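Local structure of Asp/Glu-specific dipeptidyl-peptidase (Flavobacterium psychrophilum, 5JXF) at residues A[264-276]-A[664-676]. The protein removes dipeptides from the N-terminus of oligopeptides as a serine peptidase of family S46, strictly requiring an acidic residue, Asp or Glu, at the P1 position. Residues are numbered along the deposited sequence; the frame is centred on the assembly and turned at random.
Sequences KHFLPVSLDGVQE and SPAVDAQGNLIGL
Val269 and Leu673 form a single beta bridge, gripped by two nearly straight backbone bonds: Leu673 N donates to Pro268 O (2.9 Å), and Ser270 N to Leu673 O (3.0 Å). Strand 269-270, paired on its other side with strand 725-726, thereby meets the hairpin of strands 665-667 and 673-680, which belongs to the sheet of the second barrel-like half of this chymotrypsin-related peptidase fold. Asn672 can be followed outward. Its CB rests against Pro268 O (4.0 Å) and Ser270 CB; CG stands anti to the carbonyl carbon (chi1 -51°), and chi2 (-71°) then turns OD1 to CB and CG of Pro268, the two side chains crossing at about a right angle. ND2 points back into the hairpin turn and donates to the syn lone pair of Asp668 OD2 at 3.1 Å, while Asn672 N reaches Asp668 OD1 from above the carboxylate plane. A leucine in place of Asn672 would probably leave Asp668 OD2 without this amide donor, the carboxylate then being held through OD1 by backbone N-H groups of the turn. Before the bridge Leu267 CD1 packs on Pro665 CB (3.8 Å); beyond it Val274 CG1 meets Ile674 CD1 at 3.6 Å, Ile674 lying in a classic bulge opposite Ala666. A water linked to His265 NE2 donates to Gly671 O. The two backbone hydrogen bonds thus fix Val269 against Leu673, apolar contacts lie before and beyond them, and the Asp668 carboxylate braces the turn from within.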
ATOM      1  N   LYS A 264     -12.663   3.303 -43.287  1.00 36.43           N
ATOM      2  CA  LYS A 264     -13.399   2.129 -43.721  1.00 43.65           C
ATOM      3  C   LYS A 264     -14.289   1.543 -42.631  1.00 43.75           C
ATOM      4  O   LYS A 264     -15.264   0.842 -42.926  1.00 39.82           O
ATOM      5  CB  LYS A 264     -12.418   1.076 -44.225  1.00 47.80           C
ATOM      6  CG  LYS A 264     -11.516   1.616 -45.322  1.00 47.21           C
ATOM      7  CD  LYS A 264     -10.401   0.650 -45.673  1.00 56.29           C
ATOM      8  CE  LYS A 264      -9.553   1.169 -46.838  1.00 51.93           C
ATOM      9  NZ  LYS A 264      -8.220   0.526 -46.785  1.00 74.92           N
ATOM     10  N   HIS A 265     -13.959   1.836 -41.373  1.00 39.83           N
ATOM     11  CA  HIS A 265     -14.715   1.319 -40.242  1.00 37.97           C
ATOM     12  C   HIS A 265     -14.373   2.145 -39.006  1.00 45.00           C
ATOM     13  O   HIS A 265     -13.246   2.620 -38.855  1.00 39.22           O
ATOM     14  CB  HIS A 265     -14.402  -0.166 -39.985  1.00 44.96           C
ATOM     15  CG  HIS A 265     -15.218  -0.781 -38.884  1.00 48.77           C
ATOM     16  ND1 HIS A 265     -16.551  -1.091 -39.030  1.00 48.14           N
ATOM     17  CD2 HIS A 265     -14.884  -1.150 -37.623  1.00 50.38           C
ATOM     18  CE1 HIS A 265     -17.009  -1.614 -37.903  1.00 42.58           C
ATOM     19  NE2 HIS A 265     -16.015  -1.668 -37.038  1.00 38.87           N
ATOM     20  N   PHE A 266     -15.340   2.330 -38.127  1.00 44.25           N
ATOM     21  CA  PHE A 266     -15.063   3.026 -36.892  1.00 42.52           C
ATOM     22  C   PHE A 266     -15.826   2.306 -35.807  1.00 43.92           C
ATOM     23  O   PHE A 266     -16.796   1.622 -36.101  1.00 40.02           O
ATOM     24  CB  PHE A 266     -15.446   4.507 -36.975  1.00 44.05           C
ATOM     25  CG  PHE A 266     -16.920   4.761 -37.041  1.00 53.10           C
ATOM     26  CD1 PHE A 266     -17.602   4.692 -38.251  1.00 42.22           C
ATOM     27  CD2 PHE A 266     -17.626   5.091 -35.888  1.00 55.85           C
ATOM     28  CE1 PHE A 266     -18.957   4.940 -38.308  1.00 44.03           C
ATOM     29  CE2 PHE A 266     -18.978   5.341 -35.938  1.00 54.70           C
ATOM     30  CZ  PHE A 266     -19.651   5.266 -37.143  1.00 47.66           C
ATOM     31  N   LEU A 267     -15.358   2.424 -34.565  1.00 36.96           N
ATOM     32  CA  LEU A 267     -15.917   1.645 -33.477  1.00 42.17           C
ATOM     33  C   LEU A 267     -17.053   2.407 -32.855  1.00 40.24           C
ATOM     34  O   LEU A 267     -16.881   3.561 -32.445  1.00 38.12           O
ATOM     35  CB  LEU A 267     -14.848   1.323 -32.416  1.00 38.67           C
ATOM     36  CG  LEU A 267     -13.581   0.637 -32.929  1.00 43.35           C
ATOM     37  CD1 LEU A 267     -12.526   0.561 -31.833  1.00 40.23           C
ATOM     38  CD2 LEU A 267     -13.908  -0.737 -33.426  1.00 43.06           C
ATOM     39  N   PRO A 268     -18.236   1.785 -32.804  1.00 38.98           N
ATOM     40  CA  PRO A 268     -19.278   2.396 -31.978  1.00 39.09           C
ATOM     41  C   PRO A 268     -18.825   2.282 -30.510  1.00 43.72           C
ATOM     42  O   PRO A 268     -18.049   1.371 -30.205  1.00 45.20           O
ATOM     43  CB  PRO A 268     -20.512   1.538 -32.253  1.00 39.15           C
ATOM     44  CG  PRO A 268     -20.160   0.670 -33.434  1.00 46.41           C
ATOM     45  CD  PRO A 268     -18.670   0.508 -33.381  1.00 48.26           C
ATOM     46  N   VAL A 269     -19.280   3.200 -29.660  1.00 45.56           N
ATOM     47  CA  VAL A 269     -18.905   3.249 -28.260  1.00 48.54           C
ATOM     48  C   VAL A 269     -20.088   2.847 -27.391  1.00 49.51           C
ATOM     49  O   VAL A 269     -21.145   3.466 -27.453  1.00 48.17           O
ATOM     50  CB  VAL A 269     -18.436   4.662 -27.841  1.00 48.04           C
ATOM     51  CG1 VAL A 269     -18.104   4.677 -26.368  1.00 43.60           C
ATOM     52  CG2 VAL A 269     -17.236   5.100 -28.675  1.00 46.59           C
ATOM     53  N   SER A 270     -19.902   1.806 -26.590  1.00 49.29           N
ATOM     54  CA  SER A 270     -20.951   1.316 -25.699  1.00 49.25           C
ATOM     55  C   SER A 270     -21.211   2.217 -24.478  1.00 50.68           C
ATOM     56  O   SER A 270     -20.280   2.802 -23.935  1.00 46.34           O
ATOM     57  CB  SER A 270     -20.598  -0.085 -25.214  1.00 44.85           C
ATOM     58  OG  SER A 270     -21.514  -0.503 -24.219  1.00 44.80           O
ATOM     59  N   LEU A 271     -22.475   2.326 -24.061  1.00 51.65           N
ATOM     60  CA  LEU A 271     -22.844   3.058 -22.832  1.00 52.53           C
ATOM     61  C   LEU A 271     -23.390   2.122 -21.762  1.00 46.41           C
ATOM     62  O   LEU A 271     -23.866   2.580 -20.740  1.00 53.05           O
ATOM     63  CB  LEU A 271     -23.901   4.131 -23.113  1.00 55.65           C
ATOM     64  CG  LEU A 271     -23.565   5.422 -23.852  1.00 55.98           C
ATOM     65  CD1 LEU A 271     -24.842   6.092 -24.350  1.00 54.43           C
ATOM     66  CD2 LEU A 271     -22.803   6.355 -22.966  1.00 58.36           C
ATOM     67  N   ASP A 272     -23.331   0.818 -22.017  1.00 50.05           N
ATOM     68  CA  ASP A 272     -23.924  -0.186 -21.146  1.00 54.86           C
ATOM     69  C   ASP A 272     -22.885  -0.803 -20.230  1.00 53.74           C
ATOM     70  O   ASP A 272     -23.184  -1.751 -19.512  1.00 49.58           O
ATOM     71  CB  ASP A 272     -24.600  -1.293 -21.965  1.00 58.14           C
ATOM     72  CG  ASP A 272     -25.911  -0.837 -22.599  1.00 60.07           C
ATOM     73  OD1 ASP A 272     -26.249   0.369 -22.483  1.00 55.80           O
ATOM     74  OD2 ASP A 272     -26.599  -1.684 -23.221  1.00 64.90           O
ATOM     75  N   GLY A 273     -21.660  -0.284 -20.302  1.00 51.07           N
ATOM     76  CA  GLY A 273     -20.590  -0.675 -19.401  1.00 51.76           C
ATOM     77  C   GLY A 273     -20.105  -2.112 -19.416  1.00 47.93           C
ATOM     78  O   GLY A 273     -20.440  -2.901 -20.306  1.00 50.41           O
ATOM     79  N   VAL A 274     -19.295  -2.440 -18.409  1.00 46.05           N
ATOM     80  CA  VAL A 274     -18.694  -3.761 -18.281  1.00 42.07           C
ATOM     81  C   VAL A 274     -18.998  -4.400 -16.936  1.00 46.88           C
ATOM     82  O   VAL A 274     -18.962  -3.732 -15.902  1.00 46.49           O
ATOM     83  CB  VAL A 274     -17.171  -3.708 -18.428  1.00 41.54           C
ATOM     84  CG1 VAL A 274     -16.759  -3.342 -19.896  1.00 40.49           C
ATOM     85  CG2 VAL A 274     -16.602  -2.693 -17.462  1.00 40.58           C
ATOM     86  N   GLN A 275     -19.263  -5.702 -16.955  1.00 48.92           N
ATOM     87  CA  GLN A 275     -19.422  -6.473 -15.736  1.00 61.05           C
ATOM     88  C   GLN A 275     -18.399  -7.600 -15.785  1.00 53.68           C
ATOM     89  O   GLN A 275     -17.973  -8.008 -16.869  1.00 49.31           O
ATOM     90  CB  GLN A 275     -20.860  -7.009 -15.601  1.00 63.22           C
ATOM     91  CG  GLN A 275     -21.035  -8.085 -14.524  1.00 71.33           C
ATOM     92  CD  GLN A 275     -22.474  -8.558 -14.370  1.00 83.12           C
ATOM     93  OE1 GLN A 275     -23.217  -8.651 -15.349  1.00 86.61           O
ATOM     94  NE2 GLN A 275     -22.863  -8.888 -13.135  1.00 89.45           N
ATOM     95  N   GLU A 276     -17.988  -8.064 -14.610  1.00 48.97           N
ATOM     96  CA  GLU A 276     -17.105  -9.213 -14.447  1.00 47.11           C
ATOM     97  C   GLU A 276     -17.513 -10.373 -15.351  1.00 57.06           C
ATOM     98  O   GLU A 276     -18.698 -10.641 -15.514  1.00 57.04           O
ATOM     99  CB  GLU A 276     -17.105  -9.659 -12.954  1.00 48.59           C
ATOM    100  CG  GLU A 276     -16.257 -10.897 -12.629  1.00 50.88           C
ATOM    101  CD  GLU A 276     -16.074 -11.120 -11.103  1.00 63.90           C
ATOM    102  OE1 GLU A 276     -16.786 -10.455 -10.312  1.00 58.10           O
ATOM    103  OE2 GLU A 276     -15.215 -11.944 -10.702  1.00 55.24           O
ATOM    104  N   SER A 664      -4.748   0.992 -26.987  1.00 40.39           N
ATOM    105  CA  SER A 664      -5.490  -0.055 -27.690  1.00 36.69           C
ATOM    106  C   SER A 664      -6.939  -0.077 -27.266  1.00 41.79           C
ATOM    107  O   SER A 664      -7.246   0.138 -26.100  1.00 39.61           O
ATOM    108  CB  SER A 664      -4.892  -1.438 -27.436  1.00 30.40           C
ATOM    109  OG  SER A 664      -3.619  -1.580 -28.029  1.00 35.03           O
ATOM    110  N   PRO A 665      -7.834  -0.344 -28.220  1.00 46.96           N
ATOM    111  CA  PRO A 665      -9.252  -0.439 -27.894  1.00 41.36           C
ATOM    112  C   PRO A 665      -9.559  -1.744 -27.197  1.00 37.76           C
ATOM    113  O   PRO A 665      -9.042  -2.770 -27.599  1.00 36.33           O
ATOM    114  CB  PRO A 665      -9.935  -0.389 -29.270  1.00 35.54           C
ATOM    115  CG  PRO A 665      -8.912  -0.998 -30.215  1.00 33.69           C
ATOM    116  CD  PRO A 665      -7.575  -0.533 -29.668  1.00 39.70           C
ATOM    117  N   ALA A 666     -10.393  -1.717 -26.165  1.00 36.34           N
ATOM    118  CA  ALA A 666     -10.982  -2.956 -25.707  1.00 39.49           C
ATOM    119  C   ALA A 666     -12.418  -2.994 -26.209  1.00 36.79           C
ATOM    120  O   ALA A 666     -13.196  -2.061 -25.979  1.00 38.43           O
ATOM    121  CB  ALA A 666     -10.914  -3.087 -24.154  1.00 39.52           C
ATOM    122  N   VAL A 667     -12.755  -4.063 -26.923  1.00 38.35           N
ATOM    123  CA  VAL A 667     -14.090  -4.220 -27.453  1.00 44.14           C
ATOM    124  C   VAL A 667     -14.797  -5.408 -26.840  1.00 40.80           C
ATOM    125  O   VAL A 667     -14.174  -6.388 -26.434  1.00 45.55           O
ATOM    126  CB  VAL A 667     -14.082  -4.388 -29.004  1.00 39.59           C
ATOM    127  CG1 VAL A 667     -13.473  -3.151 -29.637  1.00 42.83           C
ATOM    128  CG2 VAL A 667     -13.341  -5.659 -29.407  1.00 40.23           C
ATOM    129  N   ASP A 668     -16.117  -5.310 -26.797  1.00 38.37           N
ATOM    130  CA  ASP A 668     -16.963  -6.341 -26.200  1.00 41.96           C
ATOM    131  C   ASP A 668     -17.253  -7.448 -27.220  1.00 45.57           C
ATOM    132  O   ASP A 668     -16.642  -7.497 -28.313  1.00 42.48           O
ATOM    133  CB  ASP A 668     -18.274  -5.708 -25.681  1.00 42.72           C
ATOM    134  CG  ASP A 668     -19.167  -5.122 -26.830  1.00 50.46           C
ATOM    135  OD1 ASP A 668     -18.892  -5.376 -28.016  1.00 45.60           O
ATOM    136  OD2 ASP A 668     -20.145  -4.397 -26.550  1.00 46.68           O
ATOM    137  N   ALA A 669     -18.220  -8.297 -26.883  1.00 44.98           N
ATOM    138  CA  ALA A 669     -18.573  -9.447 -27.712  1.00 46.62           C
ATOM    139  C   ALA A 669     -19.075  -9.066 -29.105  1.00 45.74           C
ATOM    140  O   ALA A 669     -18.893  -9.838 -30.055  1.00 48.88           O
ATOM    141  CB  ALA A 669     -19.621 -10.301 -27.005  1.00 48.29           C
ATOM    142  N   GLN A 670     -19.715  -7.904 -29.226  1.00 45.84           N
ATOM    143  CA  GLN A 670     -20.259  -7.466 -30.515  1.00 50.12           C
ATOM    144  C   GLN A 670     -19.323  -6.524 -31.261  1.00 50.64           C
ATOM    145  O   GLN A 670     -19.661  -6.049 -32.341  1.00 51.12           O
ATOM    146  CB  GLN A 670     -21.615  -6.773 -30.336  1.00 54.53           C
ATOM    147  CG  GLN A 670     -22.734  -7.671 -29.830  1.00 67.18           C
ATOM    148  CD  GLN A 670     -22.771  -7.760 -28.306  1.00 85.03           C
ATOM    149  OE1 GLN A 670     -21.963  -7.130 -27.608  1.00 89.62           O
ATOM    150  NE2 GLN A 670     -23.718  -8.539 -27.781  1.00 86.47           N
ATOM    151  N   GLY A 671     -18.154  -6.238 -30.695  1.00 45.90           N
ATOM    152  CA  GLY A 671     -17.213  -5.359 -31.372  1.00 44.40           C
ATOM    153  C   GLY A 671     -17.376  -3.878 -31.069  1.00 42.34           C
ATOM    154  O   GLY A 671     -16.810  -3.027 -31.764  1.00 44.52           O
ATOM    155  N   ASN A 672     -18.137  -3.578 -30.018  1.00 38.00           N
ATOM    156  CA  ASN A 672     -18.275  -2.224 -29.490  1.00 42.87           C
ATOM    157  C   ASN A 672     -17.169  -1.851 -28.523  1.00 43.52           C
ATOM    158  O   ASN A 672     -16.754  -2.667 -27.698  1.00 52.21           O
ATOM    159  CB  ASN A 672     -19.630  -2.070 -28.781  1.00 40.04           C
ATOM    160  CG  ASN A 672     -20.786  -2.544 -29.640  1.00 45.68           C
ATOM    161  OD1 ASN A 672     -21.144  -1.898 -30.625  1.00 45.04           O
ATOM    162  ND2 ASN A 672     -21.358  -3.687 -29.287  1.00 49.83           N
ATOM    163  N   LEU A 673     -16.715  -0.605 -28.612  1.00 44.98           N
ATOM    164  CA  LEU A 673     -15.695  -0.096 -27.712  1.00 44.06           C
ATOM    165  C   LEU A 673     -16.223   0.030 -26.286  1.00 41.32           C
ATOM    166  O   LEU A 673     -17.180   0.761 -26.056  1.00 39.86           O
ATOM    167  CB  LEU A 673     -15.191   1.267 -28.170  1.00 45.47           C
ATOM    168  CG  LEU A 673     -13.942   1.714 -27.402  1.00 41.64           C
ATOM    169  CD1 LEU A 673     -12.820   0.739 -27.694  1.00 39.19           C
ATOM    170  CD2 LEU A 673     -13.539   3.149 -27.737  1.00 39.07           C
ATOM    171  N   ILE A 674     -15.581  -0.654 -25.342  1.00 50.19           N
ATOM    172  CA  ILE A 674     -15.964  -0.583 -23.923  1.00 47.00           C
ATOM    173  C   ILE A 674     -14.832  -0.090 -22.999  1.00 44.69           C
ATOM    174  O   ILE A 674     -15.082   0.365 -21.874  1.00 43.09           O
ATOM    175  CB  ILE A 674     -16.424  -1.946 -23.399  1.00 48.05           C
ATOM    176  CG1 ILE A 674     -15.482  -3.049 -23.896  1.00 46.52           C
ATOM    177  CG2 ILE A 674     -17.852  -2.213 -23.794  1.00 42.88           C
ATOM    178  CD1 ILE A 674     -15.671  -4.391 -23.185  1.00 47.55           C
ATOM    179  N   GLY A 675     -13.594  -0.194 -23.462  1.00 36.84           N
ATOM    180  CA  GLY A 675     -12.448   0.244 -22.689  1.00 36.29           C
ATOM    181  C   GLY A 675     -11.311   0.771 -23.544  1.00 42.52           C
ATOM    182  O   GLY A 675     -11.249   0.540 -24.769  1.00 39.41           O
ATOM    183  N   LEU A 676     -10.416   1.501 -22.896  1.00 41.95           N
ATOM    184  CA  LEU A 676      -9.196   1.995 -23.530  1.00 42.14           C
ATOM    185  C   LEU A 676      -7.978   1.532 -22.740  1.00 41.15           C
ATOM    186  O   LEU A 676      -7.768   1.987 -21.615  1.00 37.87           O
ATOM    187  CB  LEU A 676      -9.258   3.513 -23.618  1.00 39.96           C
ATOM    188  CG  LEU A 676      -8.022   4.312 -23.991  1.00 43.45           C
ATOM    189  CD1 LEU A 676      -7.589   4.025 -25.426  1.00 42.74           C
ATOM    190  CD2 LEU A 676      -8.357   5.766 -23.804  1.00 35.57           C
TER
HETATM  191  O   HOH W   1     -16.986  -2.677 -34.457  1.00 38.17           O